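Local coordinates for envelope glycoprotein (Thogoto virus, PDB 5XEA) that probably attaches the virus to a receptor on the host cell and later induces fusion of the virion with the host membrane, at residues V21-S29 / S205-W213; L82-D93 / D111-K120. One frame throughout, in Å; residues are numbered along the deposited sequence.

Overall arrangement
Two antiparallel strand pairs of one gp64-family chain illustrate how the same backbone pattern serves different places in an elongated fold. Their centres lie about 58 Å apart, on opposite sides of the chain's centre, and contact 2 is nested inside the loop that contact 1 closes; they share no strand or helix. Contact 1, partly buried, joins two neighbouring strands within a six-stranded sheet, and both other subunits reach it. Contact 2, at the surface, forms its own two-stranded sheet, untouched by other chains. Contact 1 rests mainly on backbone bonds, with aliphatic, ring and sulfur contacts and one side-chain hydrogen bond, whereas contact 2 depends on aromatic faces, a salt bridge and a histidine-carboxylate bond.

Contact 1 of 2, residues V21-S29 / S205-W213; sequences VTVSKKLYS and SCFVDPDYW
Thr22 opens the pairing from the loop before the strand: its OG1 donates to Asp211 OD2 at 2.9 Å, meeting the carboxylate from above its plane, while its carbonyl O rests against Pro210 CD. With chi1 at 60°, OG1 sits between the backbone N and carbonyl carbon, turned to the acid. Val23 follows, laying CB against the Asp209 carboxylate and CG2 near Phe207 CB; Arg300 of the second subunit packs on this valine. At Ser24 the regular antiparallel ladder begins, with Ser24 N bonded to Val208 O and Val208 N returning to Ser24 O at 2.8 Å. Lys25, in a non-hydrogen-bonded pair with Phe207, runs its chain, extended as far as CE (chi1 -176°), past the ring, CB lying 3.6 Å from Phe207 CE1. That ring also meets Trp404 edge-to-face and Phe294 of the second subunit. Lys26 and Cys206 form the next hydrogen-bonded pair, Lys26 N reaching Cys206 O at 2.7 Å; on the same sheet face, Lys26 CG leans on Val208 CG2, 3.7 Å away. Leu27 then places CD1 beside Ser205. Last comes Tyr28, whose ring approaches Cys206 SG obliquely, CD2 to SG being 3.8 Å, and whose OH lies 3.2 Å from Val208 CG2. Lys26 CB lies over one face of this ring, toward its rim. Strand 205-209 is thus a middle strand: backbone bonds hold it to 24-29 on one flank, while on the other backbone bonds and the Cys206-Cys224 disulfide hold it to 221-226, which implies that a noncovalent strand pair is bordered by a covalently fixed one.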
# COMPACT_ATOMS: atom_id res chain seq x y z
N VAL B 21 18.48 -19.38 20.39
CA VAL B 21 18.10 -18.49 19.30
C VAL B 21 19.10 -17.34 19.29
O VAL B 21 19.30 -16.69 20.32
CB VAL B 21 16.66 -17.99 19.46
CG1 VAL B 21 16.41 -16.76 18.60
CG2 VAL B 21 15.66 -19.10 19.12
N THR B 22 19.72 -17.09 18.13
CA THR B 22 20.98 -16.36 18.06
C THR B 22 20.86 -14.94 17.50
O THR B 22 21.89 -14.35 17.16
CB THR B 22 21.98 -17.15 17.22
OG1 THR B 22 21.47 -17.34 15.90
CG2 THR B 22 22.28 -18.50 17.87
N VAL B 23 19.67 -14.37 17.38
CA VAL B 23 19.57 -12.97 16.98
C VAL B 23 19.96 -12.09 18.16
O VAL B 23 19.48 -12.29 19.28
CB VAL B 23 18.15 -12.62 16.46
CG1 VAL B 23 17.06 -13.14 17.39
CG2 VAL B 23 18.01 -11.11 16.30
N SER B 24 20.85 -11.13 17.92
CA SER B 24 21.38 -10.27 18.97
C SER B 24 21.25 -8.80 18.58
O SER B 24 21.21 -8.45 17.40
CB SER B 24 22.85 -10.58 19.28
OG SER B 24 23.67 -10.36 18.16
N LYS B 25 21.22 -7.95 19.61
CA LYS B 25 21.06 -6.51 19.44
C LYS B 25 22.42 -5.83 19.37
O LYS B 25 23.29 -6.08 20.22
CB LYS B 25 20.23 -5.92 20.58
CG LYS B 25 19.93 -4.44 20.42
CD LYS B 25 19.12 -3.89 21.59
CE LYS B 25 18.77 -2.41 21.40
NZ LYS B 25 19.96 -1.53 21.25
N LYS B 26 22.61 -4.97 18.37
CA LYS B 26 23.86 -4.25 18.16
C LYS B 26 23.62 -2.74 18.17
O LYS B 26 22.52 -2.26 17.85
CB LYS B 26 24.51 -4.62 16.81
CG LYS B 26 24.60 -6.09 16.51
CD LYS B 26 25.74 -6.75 17.27
CE LYS B 26 25.90 -8.20 16.84
NZ LYS B 26 26.87 -8.92 17.71
N LEU B 27 24.66 -2.00 18.54
CA LEU B 27 24.75 -0.57 18.30
C LEU B 27 25.90 -0.40 17.30
O LEU B 27 27.07 -0.50 17.67
CB LEU B 27 24.99 0.21 19.58
CG LEU B 27 23.87 1.21 19.87
CD1 LEU B 27 22.56 0.47 20.10
CD2 LEU B 27 24.21 2.10 21.05
N TYR B 28 25.55 -0.17 16.04
CA TYR B 28 26.53 0.00 14.99
C TYR B 28 26.91 1.47 14.84
O TYR B 28 26.04 2.35 14.86
CB TYR B 28 26.01 -0.53 13.66
CG TYR B 28 26.07 -2.03 13.53
CD1 TYR B 28 26.89 -2.79 14.35
CD2 TYR B 28 25.30 -2.70 12.58
CE1 TYR B 28 26.95 -4.17 14.24
CE2 TYR B 28 25.36 -4.08 12.45
CZ TYR B 28 26.18 -4.81 13.28
OH TYR B 28 26.23 -6.18 13.16
N SER B 29 28.20 1.73 14.70
CA SER B 29 28.66 3.06 14.36
C SER B 29 28.59 3.25 12.85
O SER B 29 28.93 2.35 12.07
CB SER B 29 30.09 3.28 14.85
OG SER B 29 30.09 3.64 16.22
N SER B 205 20.80 1.31 16.35
CA SER B 205 20.36 0.03 16.87
C SER B 205 19.92 -0.87 15.72
O SER B 205 19.10 -0.47 14.88
CB SER B 205 19.24 0.22 17.88
OG SER B 205 18.15 0.94 17.32
N CYS B 206 20.49 -2.06 15.67
CA CYS B 206 20.14 -3.09 14.71
C CYS B 206 19.99 -4.41 15.44
O CYS B 206 20.68 -4.67 16.44
CB CYS B 206 21.22 -3.26 13.62
SG CYS B 206 21.62 -1.78 12.69
N PHE B 207 19.09 -5.26 14.95
CA PHE B 207 19.03 -6.65 15.35
C PHE B 207 19.68 -7.48 14.26
O PHE B 207 19.29 -7.38 13.09
CB PHE B 207 17.59 -7.08 15.62
CG PHE B 207 17.02 -6.49 16.88
CD1 PHE B 207 17.42 -6.97 18.14
CD2 PHE B 207 16.14 -5.44 16.82
CE1 PHE B 207 16.92 -6.42 19.30
CE2 PHE B 207 15.63 -4.88 17.98
CZ PHE B 207 16.03 -5.37 19.23
N VAL B 208 20.70 -8.25 14.63
CA VAL B 208 21.46 -9.02 13.66
C VAL B 208 21.18 -10.49 13.90
O VAL B 208 21.34 -11.00 15.02
CB VAL B 208 22.97 -8.73 13.73
CG1 VAL B 208 23.71 -9.68 12.82
CG2 VAL B 208 23.22 -7.30 13.29
N ASP B 209 20.75 -11.17 12.84
CA ASP B 209 20.26 -12.54 12.91
C ASP B 209 21.19 -13.39 12.06
O ASP B 209 21.04 -13.42 10.83
CB ASP B 209 18.82 -12.62 12.42
CG ASP B 209 18.08 -13.87 12.90
OD1 ASP B 209 18.77 -14.86 13.22
OD2 ASP B 209 16.81 -13.85 12.94
N PRO B 210 22.18 -14.06 12.66
CA PRO B 210 23.08 -14.91 11.87
C PRO B 210 22.44 -16.21 11.40
O PRO B 210 23.02 -16.87 10.52
CB PRO B 210 24.24 -15.19 12.84
CG PRO B 210 23.61 -15.08 14.18
CD PRO B 210 22.58 -13.99 14.08
N ASP B 211 21.29 -16.60 11.95
CA ASP B 211 20.57 -17.78 11.49
C ASP B 211 19.30 -17.40 10.73
O ASP B 211 18.19 -17.74 11.15
CB ASP B 211 20.20 -18.70 12.66
CG ASP B 211 21.36 -19.54 13.13
OD1 ASP B 211 22.20 -19.92 12.28
OD2 ASP B 211 21.42 -19.84 14.35
N TYR B 212 19.46 -16.68 9.62
CA TYR B 212 18.33 -16.23 8.82
C TYR B 212 18.50 -16.76 7.41
O TYR B 212 19.38 -16.29 6.68
CB TYR B 212 18.22 -14.70 8.82
CG TYR B 212 16.82 -14.23 8.53
CD1 TYR B 212 16.39 -14.01 7.23
CD2 TYR B 212 15.92 -14.02 9.56
CE1 TYR B 212 15.11 -13.59 6.96
CE2 TYR B 212 14.63 -13.60 9.31
CZ TYR B 212 14.23 -13.38 8.01
OH TYR B 212 12.95 -12.97 7.75
N TRP B 213 17.67 -17.72 7.02
CA TRP B 213 17.74 -18.30 5.69
C TRP B 213 16.34 -18.46 5.11
O TRP B 213 15.33 -18.21 5.79
CB TRP B 213 18.48 -19.65 5.71
CG TRP B 213 19.95 -19.51 5.92
CD1 TRP B 213 20.62 -19.58 7.11
CD2 TRP B 213 20.94 -19.24 4.92
NE1 TRP B 213 21.97 -19.39 6.91
CE2 TRP B 213 22.19 -19.17 5.57
CE3 TRP B 213 20.90 -19.05 3.53
CZ2 TRP B 213 23.38 -18.93 4.89
CZ3 TRP B 213 22.08 -18.81 2.85
CH2 TRP B 213 23.31 -18.75 3.53

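Contact 2 of 2, residues L82-D93 / D111-K120; sequences LWGSSHQCSYGD and DPAKHWAPRK
Tyr91 O is gripped by two backbone donors, Lys114 N and His115 N, each at 2.9 Å from Tyr91 O. The second lies in the carbonyl plane, the first well above it. Two consecutive residues facing one partner make a classic beta bulge, just where the strand 115-117 begins. Beside the bulge, Asp93 divides its carboxylate: Lys114 NZ forms a salt bridge to OD2 of Asp93 at 2.6 Å on the syn side, and His115 NE2 donates to OD1 of Asp93 at 2.9 Å on the anti side. This double hold would probably favour a charged carboxylate and fix its rotation.

The strands 89-91 and 115-117 form a two-stranded antiparallel sheet, following helix 77-86 and pinned to the long strand 133-156 by the Cys89-Cys142 disulfide. Its two faces carry different aromatic groups. On one, the Tyr91 ring, stationed between backbone N and carbonyl carbon by a chi1 of 59°, is sandwiched: His115 CB packs over one face, 3.6 Å from the ring centroid, and the Lys120 methylenes lie over the opposite one. Ala117 CB touches the ring's edge. The ammonium of Lys120 turns instead to Asp139, its salt-bridge partner. On the other sheet face, Ser90 CB sits almost centrally over the six-membered ring of Trp116, 3.7 Å from the centroid. The indole reaches the helix, where Leu82 CD2 meets Trp116 CH2 at 3.7 Å, and Trp83 CD1 meets Trp116 CZ3 at 3.5 Å with the ring planes at 82°. One water joins His87 O to Pro118 O, and another links Asp93 N to Asp111 O.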
# COMPACT_ATOMS: atom_id res chain seq x y z
N LEU B 82 12.61 32.72 -14.61
CA LEU B 82 11.74 33.88 -14.49
C LEU B 82 10.28 33.46 -14.36
O LEU B 82 9.51 34.07 -13.60
CB LEU B 82 11.94 34.83 -15.67
CG LEU B 82 11.00 36.03 -15.77
CD1 LEU B 82 11.01 36.86 -14.49
CD2 LEU B 82 11.36 36.90 -16.99
N TRP B 83 9.88 32.42 -15.10
CA TRP B 83 8.51 31.93 -14.98
C TRP B 83 8.22 31.45 -13.57
O TRP B 83 7.17 31.77 -13.00
CB TRP B 83 8.26 30.78 -15.97
CG TRP B 83 8.22 31.16 -17.44
CD1 TRP B 83 8.64 32.33 -18.02
CD2 TRP B 83 7.73 30.33 -18.51
NE1 TRP B 83 8.44 32.27 -19.38
CE2 TRP B 83 7.88 31.06 -19.70
CE3 TRP B 83 7.17 29.05 -18.57
CZ2 TRP B 83 7.50 30.55 -20.95
CZ3 TRP B 83 6.79 28.54 -19.80
CH2 TRP B 83 6.96 29.30 -20.98
N GLY B 84 9.14 30.68 -12.99
CA GLY B 84 8.91 30.14 -11.65
C GLY B 84 8.75 31.23 -10.60
O GLY B 84 7.83 31.18 -9.77
N SER B 85 9.63 32.23 -10.63
CA SER B 85 9.54 33.30 -9.63
C SER B 85 8.31 34.17 -9.86
O SER B 85 7.58 34.48 -8.91
CB SER B 85 10.82 34.14 -9.65
OG SER B 85 11.26 34.38 -10.97
N SER B 86 8.04 34.55 -11.11
CA SER B 86 6.88 35.39 -11.38
C SER B 86 5.57 34.63 -11.31
O SER B 86 4.52 35.25 -11.12
CB SER B 86 7.01 36.04 -12.76
OG SER B 86 7.13 35.05 -13.77
N HIS B 87 5.62 33.30 -11.43
CA HIS B 87 4.41 32.47 -11.53
C HIS B 87 3.58 32.89 -12.73
O HIS B 87 2.35 32.98 -12.66
CB HIS B 87 3.59 32.51 -10.25
CG HIS B 87 4.33 32.01 -9.04
ND1 HIS B 87 4.64 30.68 -8.85
CD2 HIS B 87 4.84 32.68 -7.97
CE1 HIS B 87 5.30 30.55 -7.72
NE2 HIS B 87 5.44 31.74 -7.16
N GLN B 88 4.26 33.15 -13.85
CA GLN B 88 3.62 33.51 -15.11
C GLN B 88 4.41 32.91 -16.26
O GLN B 88 5.59 32.58 -16.12
CB GLN B 88 3.52 35.03 -15.30
CG GLN B 88 2.49 35.71 -14.43
CD GLN B 88 2.21 37.13 -14.90
OE1 GLN B 88 1.24 37.38 -15.62
NE2 GLN B 88 3.07 38.06 -14.51
N CYS B 89 3.75 32.76 -17.40
CA CYS B 89 4.40 32.28 -18.61
C CYS B 89 4.29 33.33 -19.71
O CYS B 89 3.44 34.22 -19.66
CB CYS B 89 3.79 30.93 -19.07
SG CYS B 89 2.00 30.92 -19.56
N SER B 90 5.15 33.21 -20.71
CA SER B 90 5.13 34.12 -21.84
C SER B 90 4.71 33.39 -23.11
O SER B 90 4.79 32.16 -23.21
CB SER B 90 6.49 34.78 -22.04
OG SER B 90 7.48 33.82 -22.36
N TYR B 91 4.30 34.17 -24.11
CA TYR B 91 3.88 33.61 -25.38
C TYR B 91 3.98 34.70 -26.45
O TYR B 91 4.17 35.88 -26.15
CB TYR B 91 2.48 33.01 -25.28
CG TYR B 91 1.39 33.97 -24.85
CD1 TYR B 91 0.67 34.69 -25.79
CD2 TYR B 91 1.07 34.15 -23.50
CE1 TYR B 91 -0.34 35.57 -25.42
CE2 TYR B 91 0.05 35.03 -23.11
CZ TYR B 91 -0.65 35.74 -24.08
OH TYR B 91 -1.66 36.62 -23.74
N GLY B 92 3.83 34.28 -27.72
CA GLY B 92 4.02 35.18 -28.85
C GLY B 92 2.75 35.91 -29.25
O GLY B 92 1.71 35.81 -28.60
N ASP B 93 2.85 36.66 -30.35
CA ASP B 93 1.68 37.34 -30.89
C ASP B 93 0.69 36.32 -31.45
O ASP B 93 1.07 35.28 -31.98
CB ASP B 93 2.09 38.32 -32.00
CG ASP B 93 2.88 39.51 -31.46
OD1 ASP B 93 2.52 40.02 -30.38
OD2 ASP B 93 3.86 39.91 -32.12
N ASP B 111 8.65 35.10 -32.28
CA ASP B 111 9.17 35.46 -30.97
C ASP B 111 8.20 34.94 -29.92
O ASP B 111 7.06 35.44 -29.84
CB ASP B 111 9.35 36.97 -30.85
CG ASP B 111 9.69 37.43 -29.44
OD1 ASP B 111 10.01 36.58 -28.56
OD2 ASP B 111 9.64 38.65 -29.18
N PRO B 112 8.59 33.96 -29.10
CA PRO B 112 7.64 33.33 -28.18
C PRO B 112 7.50 34.03 -26.84
O PRO B 112 6.79 33.50 -25.97
CB PRO B 112 8.25 31.94 -28.00
CG PRO B 112 9.73 32.18 -28.09
CD PRO B 112 9.90 33.31 -29.09
N ALA B 113 8.12 35.19 -26.63
CA ALA B 113 8.12 35.85 -25.33
C ALA B 113 7.75 37.33 -25.48
O ALA B 113 8.55 38.23 -25.24
CB ALA B 113 9.50 35.68 -24.66
N LYS B 114 6.49 37.60 -25.87
CA LYS B 114 5.99 38.97 -26.02
C LYS B 114 4.86 39.32 -25.06
O LYS B 114 4.74 40.48 -24.68
CB LYS B 114 5.50 39.22 -27.45
CG LYS B 114 6.60 39.09 -28.50
CD LYS B 114 6.13 39.47 -29.89
CE LYS B 114 6.31 40.95 -30.17
NZ LYS B 114 6.01 41.26 -31.60
N HIS B 115 4.04 38.35 -24.67
CA HIS B 115 2.95 38.58 -23.73
C HIS B 115 3.15 37.71 -22.49
O HIS B 115 3.97 36.79 -22.49
CB HIS B 115 1.61 38.29 -24.41
CG HIS B 115 1.44 39.03 -25.70
ND1 HIS B 115 1.02 40.35 -25.74
CD2 HIS B 115 1.69 38.67 -26.98
CE1 HIS B 115 0.99 40.74 -27.00
NE2 HIS B 115 1.39 39.74 -27.77
N TRP B 116 2.43 38.06 -21.42
CA TRP B 116 2.52 37.36 -20.14
C TRP B 116 1.13 37.13 -19.57
O TRP B 116 0.22 37.94 -19.73
CB TRP B 116 3.37 38.15 -19.12
CG TRP B 116 4.81 38.24 -19.48
CD1 TRP B 116 5.40 39.18 -20.27
CD2 TRP B 116 5.85 37.33 -19.10
NE1 TRP B 116 6.74 38.92 -20.40
CE2 TRP B 116 7.05 37.79 -19.69
CE3 TRP B 116 5.89 36.17 -18.32
CZ2 TRP B 116 8.27 37.13 -19.52
CZ3 TRP B 116 7.10 35.52 -18.15
CH2 TRP B 116 8.27 36.00 -18.75
N ALA B 117 1.00 36.01 -18.88
CA ALA B 117 -0.25 35.62 -18.23
C ALA B 117 0.08 34.52 -17.21
O ALA B 117 1.12 33.88 -17.32
CB ALA B 117 -1.29 35.13 -19.25
N PRO B 118 -0.78 34.32 -16.21
CA PRO B 118 -0.55 33.18 -15.30
C PRO B 118 -0.61 31.85 -16.03
O PRO B 118 0.11 30.91 -15.67
CB PRO B 118 -1.68 33.30 -14.27
CG PRO B 118 -2.41 34.59 -14.59
CD PRO B 118 -2.10 34.95 -15.98
N ARG B 119 -1.46 31.76 -17.06
CA ARG B 119 -1.65 30.58 -17.89
C ARG B 119 -2.33 31.03 -19.18
O ARG B 119 -3.00 32.06 -19.22
CB ARG B 119 -2.49 29.51 -17.19
CG ARG B 119 -3.89 29.95 -16.81
CD ARG B 119 -4.48 29.02 -15.76
NE ARG B 119 -3.59 28.84 -14.61
CZ ARG B 119 -3.45 29.73 -13.63
NH1 ARG B 119 -4.15 30.86 -13.67
NH2 ARG B 119 -2.62 29.50 -12.61
N LYS B 120 -2.17 30.22 -20.22
CA LYS B 120 -2.76 30.55 -21.51
C LYS B 120 -3.07 29.27 -22.25
O LYS B 120 -2.21 28.39 -22.35
CB LYS B 120 -1.80 31.44 -22.31
CG LYS B 120 -2.15 31.66 -23.77
CD LYS B 120 -3.02 32.87 -23.96
CE LYS B 120 -3.20 33.21 -25.44
NZ LYS B 120 -3.83 32.09 -26.18
O HOH W 1 0.88 30.67 -12.98
O HOH W 2 5.23 36.20 -31.79